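A rubisco-like protein (Burkholderia fungorum, PDB 3NWR) is of unknown specific function but belongs to the ribulose bisphosphate carboxylase large-chain family and probably acts as a lyase. Local coordinates at residues A[61-67]-A[90-96]; A[385-389]-A[423-428]. All blocks are in the same frame, centred on the assembly; numbering follows the deposited sequence.

Contact 1: residues A[61-67]-A[90-96]; sequences VLRIEEL and RRARITL
Glu66 and Arg90 clasp each other across an antiparallel strand pair, 61-67 against 90-96, at one margin of the four-stranded sheet of the rubisco-like N-terminal domain. The arginine grips the carboxylate side-on: NE reaches Glu66 OE2 at 2.9 Å and NH2 reaches Glu66 OE1 at 2.8 Å, both on the syn side. The two planes lie 24° apart, close to coplanar, and this two-pronged salt bridge should fix the rotation of both groups. Arg90 gets there by a bend at chi3 (67°), which turns its guanidinium back toward the neighbouring strand.

Backbone bonds hold the strands in register, Glu65 and Arg93 exchanging a reciprocal pair. At the other end Leu62 and Arg63 both face Thr95, a classic beta bulge: Leu62 N donates to Thr95 O, and Thr95 N to Arg63 O at 3.0 Å. Within the bulge the Arg63 and Thr95 side chains lie alongside each other, the threonine methyl CG2 over one face of the guanidinium, 3.6 Å from Arg63 NH2. Thr95 OG1 is bonded to Asp18, which also forms a salt bridge with Arg93.

Glu66 shares its face of the sheet, opposite to Arg63 and Thr95, with Val61, Ile64, Ala92, Ile94 and Leu96. Val61 CG2 meets Leu96 CD2 at 3.7 Å, while Ile64 CG1 runs beside Ile94 CG2; helix 27-37 packs on this side, touching both isoleucines. Strand 14-23 continues the sheet beyond 90-96. Beside the salt bridge, a water accepts from Arg91 N and donates to Leu67 O and, at 2.7 Å, to Glu66 OE2.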
loop_
_atom_site.group_PDB
_atom_site.type_symbol
_atom_site.label_atom_id
_atom_site.label_comp_id
_atom_site.label_asym_id
_atom_site.label_seq_id
_atom_site.Cartn_x
_atom_site.Cartn_y
_atom_site.Cartn_z
ATOM N N VAL A 61 -3.554 14.616 -21.679
ATOM C CA VAL A 61 -3.916 13.317 -22.219
ATOM C C VAL A 61 -3.267 13.172 -23.589
ATOM O O VAL A 61 -3.556 13.950 -24.502
ATOM C CB VAL A 61 -5.437 13.182 -22.350
ATOM C CG1 VAL A 61 -5.796 11.817 -22.897
ATOM C CG2 VAL A 61 -6.110 13.423 -20.999
ATOM N N LEU A 62 -2.373 12.198 -23.726
ATOM C CA LEU A 62 -1.620 12.021 -24.970
ATOM C C LEU A 62 -2.288 11.015 -25.895
ATOM O O LEU A 62 -2.138 11.094 -27.113
ATOM C CB LEU A 62 -0.188 11.554 -24.691
ATOM C CG LEU A 62 0.766 12.520 -23.990
ATOM C CD1 LEU A 62 2.166 11.916 -23.931
ATOM C CD2 LEU A 62 0.780 13.876 -24.686
ATOM N N ARG A 63 -3.001 10.054 -25.318
ATOM C CA ARG A 63 -3.598 8.979 -26.107
ATOM C C ARG A 63 -4.896 8.514 -25.488
ATOM O O ARG A 63 -4.996 8.373 -24.271
ATOM C CB ARG A 63 -2.647 7.776 -26.212
ATOM C CG ARG A 63 -1.384 8.042 -27.014
ATOM C CD ARG A 63 -0.601 6.760 -27.313
ATOM N NE ARG A 63 0.332 6.410 -26.245
ATOM C CZ ARG A 63 1.500 7.016 -26.044
ATOM N NH1 ARG A 63 1.878 8.017 -26.828
ATOM N NH2 ARG A 63 2.289 6.628 -25.052
ATOM N N ILE A 64 -5.888 8.257 -26.333
ATOM C CA ILE A 64 -7.102 7.592 -25.899
ATOM C C ILE A 64 -7.443 6.555 -26.954
ATOM O O ILE A 64 -7.389 6.842 -28.151
ATOM C CB ILE A 64 -8.285 8.563 -25.771
ATOM C CG1 ILE A 64 -7.976 9.661 -24.755
ATOM C CG2 ILE A 64 -9.550 7.806 -25.369
ATOM C CD1 ILE A 64 -8.916 10.842 -24.827
ATOM N N GLU A 65 -7.766 5.346 -26.518
ATOM C CA GLU A 65 -8.238 4.317 -27.441
ATOM C C GLU A 65 -9.426 3.625 -26.813
ATOM O O GLU A 65 -9.284 2.967 -25.787
ATOM C CB GLU A 65 -7.149 3.287 -27.752
ATOM C CG GLU A 65 -7.626 2.202 -28.719
ATOM C CD GLU A 65 -6.608 1.089 -28.931
ATOM O OE1 GLU A 65 -5.580 1.060 -28.221
ATOM O OE2 GLU A 65 -6.842 0.233 -29.811
ATOM N N GLU A 66 -10.604 3.775 -27.411
ATOM C CA GLU A 66 -11.780 3.120 -26.858
ATOM C C GLU A 66 -11.780 1.626 -27.174
ATOM O O GLU A 66 -11.460 1.215 -28.286
ATOM C CB GLU A 66 -13.075 3.771 -27.343
ATOM C CG GLU A 66 -14.317 3.114 -26.749
ATOM C CD GLU A 66 -15.425 4.096 -26.444
ATOM O OE1 GLU A 66 -15.280 5.296 -26.767
ATOM O OE2 GLU A 66 -16.451 3.671 -25.882
ATOM N N LEU A 67 -12.134 0.826 -26.171
ATOM C CA LEU A 67 -12.164 -0.620 -26.276
ATOM C C LEU A 67 -13.616 -1.072 -26.261
ATOM O O LEU A 67 -14.529 -0.247 -26.251
ATOM C CB LEU A 67 -11.413 -1.235 -25.093
ATOM C CG LEU A 67 -10.006 -0.682 -24.868
ATOM C CD1 LEU A 67 -9.380 -1.213 -23.572
ATOM C CD2 LEU A 67 -9.121 -0.990 -26.067
ATOM N N ARG A 90 -18.312 2.155 -20.783
ATOM C CA ARG A 90 -17.290 2.247 -21.796
ATOM C C ARG A 90 -15.901 2.017 -21.211
ATOM O O ARG A 90 -15.644 2.339 -20.052
ATOM C CB ARG A 90 -17.384 3.596 -22.507
ATOM C CG ARG A 90 -18.780 3.847 -23.091
ATOM C CD ARG A 90 -18.983 5.299 -23.507
ATOM N NE ARG A 90 -18.126 5.655 -24.630
ATOM C CZ ARG A 90 -18.156 6.832 -25.246
ATOM N NH1 ARG A 90 -18.997 7.776 -24.840
ATOM N NH2 ARG A 90 -17.337 7.068 -26.259
ATOM N N ARG A 91 -15.017 1.458 -22.021
ATOM C CA ARG A 91 -13.655 1.190 -21.591
ATOM C C ARG A 91 -12.669 1.837 -22.542
ATOM O O ARG A 91 -12.906 1.907 -23.747
ATOM C CB ARG A 91 -13.412 -0.316 -21.504
ATOM C CG ARG A 91 -14.167 -0.968 -20.349
ATOM C CD ARG A 91 -14.180 -2.481 -20.453
ATOM N NE ARG A 91 -12.847 -3.060 -20.344
ATOM C CZ ARG A 91 -12.178 -3.600 -21.359
ATOM N NH1 ARG A 91 -12.712 -3.635 -22.573
ATOM N NH2 ARG A 91 -10.968 -4.103 -21.164
ATOM N N ALA A 92 -11.563 2.328 -21.999
ATOM C CA ALA A 92 -10.530 2.915 -22.833
ATOM C C ALA A 92 -9.151 2.773 -22.217
ATOM O O ALA A 92 -9.008 2.788 -20.991
ATOM C CB ALA A 92 -10.829 4.383 -23.098
ATOM N N ARG A 93 -8.146 2.626 -23.074
ATOM C CA ARG A 93 -6.755 2.737 -22.654
ATOM C C ARG A 93 -6.340 4.176 -22.884
ATOM O O ARG A 93 -6.584 4.729 -23.956
ATOM C CB ARG A 93 -5.840 1.804 -23.457
ATOM C CG ARG A 93 -4.409 1.769 -22.907
ATOM C CD ARG A 93 -3.465 0.872 -23.701
ATOM N NE ARG A 93 -2.102 0.958 -23.175
ATOM C CZ ARG A 93 -1.481 -0.023 -22.526
ATOM N NH1 ARG A 93 -2.089 -1.187 -22.339
ATOM N NH2 ARG A 93 -0.242 0.155 -22.078
ATOM N N ILE A 94 -5.729 4.794 -21.880
ATOM C CA ILE A 94 -5.321 6.184 -22.018
ATOM C C ILE A 94 -3.873 6.358 -21.591
ATOM O O ILE A 94 -3.337 5.548 -20.836
ATOM C CB ILE A 94 -6.216 7.128 -21.201
ATOM C CG1 ILE A 94 -5.997 6.912 -19.700
ATOM C CG2 ILE A 94 -7.690 6.937 -21.588
ATOM C CD1 ILE A 94 -6.702 7.928 -18.840
ATOM N N THR A 95 -3.235 7.405 -22.099
ATOM C CA THR A 95 -1.900 7.763 -21.650
ATOM C C THR A 95 -1.932 9.192 -21.156
ATOM O O THR A 95 -2.413 10.084 -21.864
ATOM C CB THR A 95 -0.860 7.660 -22.784
ATOM O OG1 THR A 95 -0.746 6.301 -23.217
ATOM C CG2 THR A 95 0.500 8.148 -22.302
ATOM N N LEU A 96 -1.437 9.410 -19.937
ATOM C CA LEU A 96 -1.268 10.755 -19.400
ATOM C C LEU A 96 0.202 11.154 -19.402
ATOM O O LEU A 96 1.083 10.321 -19.195
ATOM C CB LEU A 96 -1.819 10.865 -17.975
ATOM C CG LEU A 96 -3.294 10.527 -17.788
ATOM C CD1 LEU A 96 -3.715 10.829 -16.350
ATOM C CD2 LEU A 96 -4.144 11.297 -18.771
HETATM O O HOH W 1 -16.274 1.252 -24.677
#

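Contact 2: residues A[385-389]-A[423-428]; sequences LAHPD and RALAFF
Arg423, midway along helix 419-427, folds back through successive bends at chi2 (-74°) and chi3 (-63°) and lays its guanidinium against Asp389. The carboxylate sits over the face of that group, their planes 83° apart, with Asp389 OD1 2.8 Å from Arg423 NH2. This makes a salt bridge quite unlike an edge-on, two-pronged pairing. Pro388 CB lies in van der Waals contact with the same nitrogen.

Pro388 itself rides over Phe427, its CG 3.3 Å from Phe427 CG and its CD placed for a CH-pi contact 4.1 Å from the ring centroid. With CG anti to the backbone N, Phe427 directs its ring beneath the proline and brings CE2 to within 3.5 Å of Ala386 O.

His387 ties the loop to the helix. Its ND1 accepts from Asp389 N at 3.0 Å, in the ring plane, while NE2 is bonded to Glu420 O; CD2 touches Ala424 CB. The imidazole thus links the loop backbone to the C-terminal helix and probably helps position Asp389 for Arg423. The contact joins the loop between helices 382-385 and 391-407 to helix 419-427, on the periphery of the rubisco-type TIM-barrel domain.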
loop_
_atom_site.group_PDB
_atom_site.type_symbol
_atom_site.label_atom_id
_atom_site.label_comp_id
_atom_site.label_asym_id
_atom_site.label_seq_id
_atom_site.Cartn_x
_atom_site.Cartn_y
_atom_site.Cartn_z
ATOM N N LEU A 385 11.875 -30.199 -0.715
ATOM C CA LEU A 385 11.823 -30.784 0.623
ATOM C C LEU A 385 11.007 -32.068 0.722
ATOM O O LEU A 385 11.197 -32.854 1.652
ATOM C CB LEU A 385 11.312 -29.751 1.629
ATOM C CG LEU A 385 12.150 -28.472 1.707
ATOM C CD1 LEU A 385 11.663 -27.591 2.840
ATOM C CD2 LEU A 385 13.631 -28.800 1.872
ATOM N N ALA A 386 10.105 -32.282 -0.232
ATOM C CA ALA A 386 9.250 -33.467 -0.219
ATOM C C ALA A 386 9.685 -34.527 -1.236
ATOM O O ALA A 386 8.970 -35.505 -1.470
ATOM C CB ALA A 386 7.791 -33.073 -0.437
ATOM N N HIS A 387 10.855 -34.342 -1.840
ATOM C CA HIS A 387 11.387 -35.368 -2.736
ATOM C C HIS A 387 11.465 -36.687 -1.966
ATOM O O HIS A 387 11.915 -36.710 -0.823
ATOM C CB HIS A 387 12.771 -34.973 -3.251
ATOM C CG HIS A 387 13.269 -35.838 -4.370
ATOM N ND1 HIS A 387 13.678 -37.139 -4.177
ATOM C CD2 HIS A 387 13.435 -35.584 -5.690
ATOM C CE1 HIS A 387 14.072 -37.651 -5.329
ATOM N NE2 HIS A 387 13.927 -36.731 -6.266
ATOM N N PRO A 388 11.025 -37.790 -2.592
ATOM C CA PRO A 388 10.944 -39.106 -1.935
ATOM C C PRO A 388 12.270 -39.576 -1.343
ATOM O O PRO A 388 12.271 -40.387 -0.416
ATOM C CB PRO A 388 10.550 -40.048 -3.077
ATOM C CG PRO A 388 9.936 -39.187 -4.102
ATOM C CD PRO A 388 10.580 -37.839 -3.995
ATOM N N ASP A 389 13.381 -39.084 -1.875
ATOM C CA ASP A 389 14.696 -39.556 -1.460
ATOM C C ASP A 389 15.414 -38.530 -0.595
ATOM O O ASP A 389 16.608 -38.662 -0.332
ATOM C CB ASP A 389 15.549 -39.907 -2.680
ATOM C CG ASP A 389 14.908 -40.978 -3.547
ATOM O OD1 ASP A 389 14.371 -41.957 -2.984
ATOM O OD2 ASP A 389 14.936 -40.839 -4.789
ATOM N N ARG A 423 13.080 -39.634 -10.477
ATOM C CA ARG A 423 12.245 -39.873 -9.303
ATOM C C ARG A 423 11.310 -38.696 -9.010
ATOM O O ARG A 423 10.164 -38.879 -8.623
ATOM C CB ARG A 423 13.125 -40.166 -8.085
ATOM C CG ARG A 423 13.843 -41.497 -8.148
ATOM C CD ARG A 423 12.871 -42.633 -7.908
ATOM N NE ARG A 423 12.287 -42.572 -6.570
ATOM C CZ ARG A 423 12.755 -43.239 -5.520
ATOM N NH1 ARG A 423 13.816 -44.023 -5.653
ATOM N NH2 ARG A 423 12.160 -43.127 -4.338
ATOM N N ALA A 424 11.808 -37.479 -9.198
ATOM C CA ALA A 424 10.985 -36.295 -8.992
ATOM C C ALA A 424 9.823 -36.260 -9.980
ATOM O O ALA A 424 8.678 -36.004 -9.603
ATOM C CB ALA A 424 11.834 -35.043 -9.133
ATOM N N LEU A 425 10.114 -36.522 -11.249
ATOM C CA LEU A 425 9.073 -36.440 -12.272
ATOM C C LEU A 425 7.976 -37.465 -12.014
ATOM O O LEU A 425 6.795 -37.193 -12.226
ATOM C CB LEU A 425 9.678 -36.626 -13.662
ATOM C CG LEU A 425 10.626 -35.500 -14.098
ATOM C CD1 LEU A 425 11.330 -35.845 -15.406
ATOM C CD2 LEU A 425 9.873 -34.170 -14.217
ATOM N N ALA A 426 8.374 -38.641 -11.547
ATOM C CA ALA A 426 7.416 -39.698 -11.237
ATOM C C ALA A 426 6.575 -39.365 -10.003
ATOM O O ALA A 426 5.371 -39.623 -9.967
ATOM C CB ALA A 426 8.145 -41.023 -11.042
ATOM N N PHE A 427 7.218 -38.784 -8.994
ATOM C CA PHE A 427 6.562 -38.523 -7.715
ATOM C C PHE A 427 5.614 -37.327 -7.747
ATOM O O PHE A 427 4.469 -37.413 -7.295
ATOM C CB PHE A 427 7.606 -38.332 -6.616
ATOM C CG PHE A 427 7.014 -38.056 -5.262
ATOM C CD1 PHE A 427 6.590 -39.098 -4.453
ATOM C CD2 PHE A 427 6.888 -36.759 -4.795
ATOM C CE1 PHE A 427 6.046 -38.850 -3.206
ATOM C CE2 PHE A 427 6.344 -36.505 -3.551
ATOM C CZ PHE A 427 5.926 -37.551 -2.755
ATOM N N PHE A 428 6.095 -36.204 -8.267
ATOM C CA PHE A 428 5.292 -34.988 -8.315
ATOM C C PHE A 428 4.372 -34.988 -9.531
ATOM O O PHE A 428 3.445 -34.183 -9.610
ATOM C CB PHE A 428 6.187 -33.741 -8.328
ATOM C CG PHE A 428 7.023 -33.575 -7.086
ATOM C CD1 PHE A 428 6.448 -33.161 -5.897
ATOM C CD2 PHE A 428 8.386 -33.819 -7.116
ATOM C CE1 PHE A 428 7.214 -33.005 -4.758
ATOM C CE2 PHE A 428 9.160 -33.656 -5.980
ATOM C CZ PHE A 428 8.566 -33.250 -4.798
#

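How the contacts relate
The two contacts lie on opposite sides of the chain's centre, their own centres about 49 Å apart, and have no secondary-structure element in common. Both are only partly buried. Contact 1 joins neighbouring strands in the N-terminal domain, so main-chain bonds set its register and apolar residues beneath a helix supplement them. Contact 2, in the catalytic domain, brings a loop against a helix; side chains do the joining, without direct main-chain pairing between its segments. Each includes an arginine-carboxylate salt bridge, edge-on with two bonds in contact 1 and over the guanidinium face in contact 2. Aromatic rings contribute to contact 2 alone.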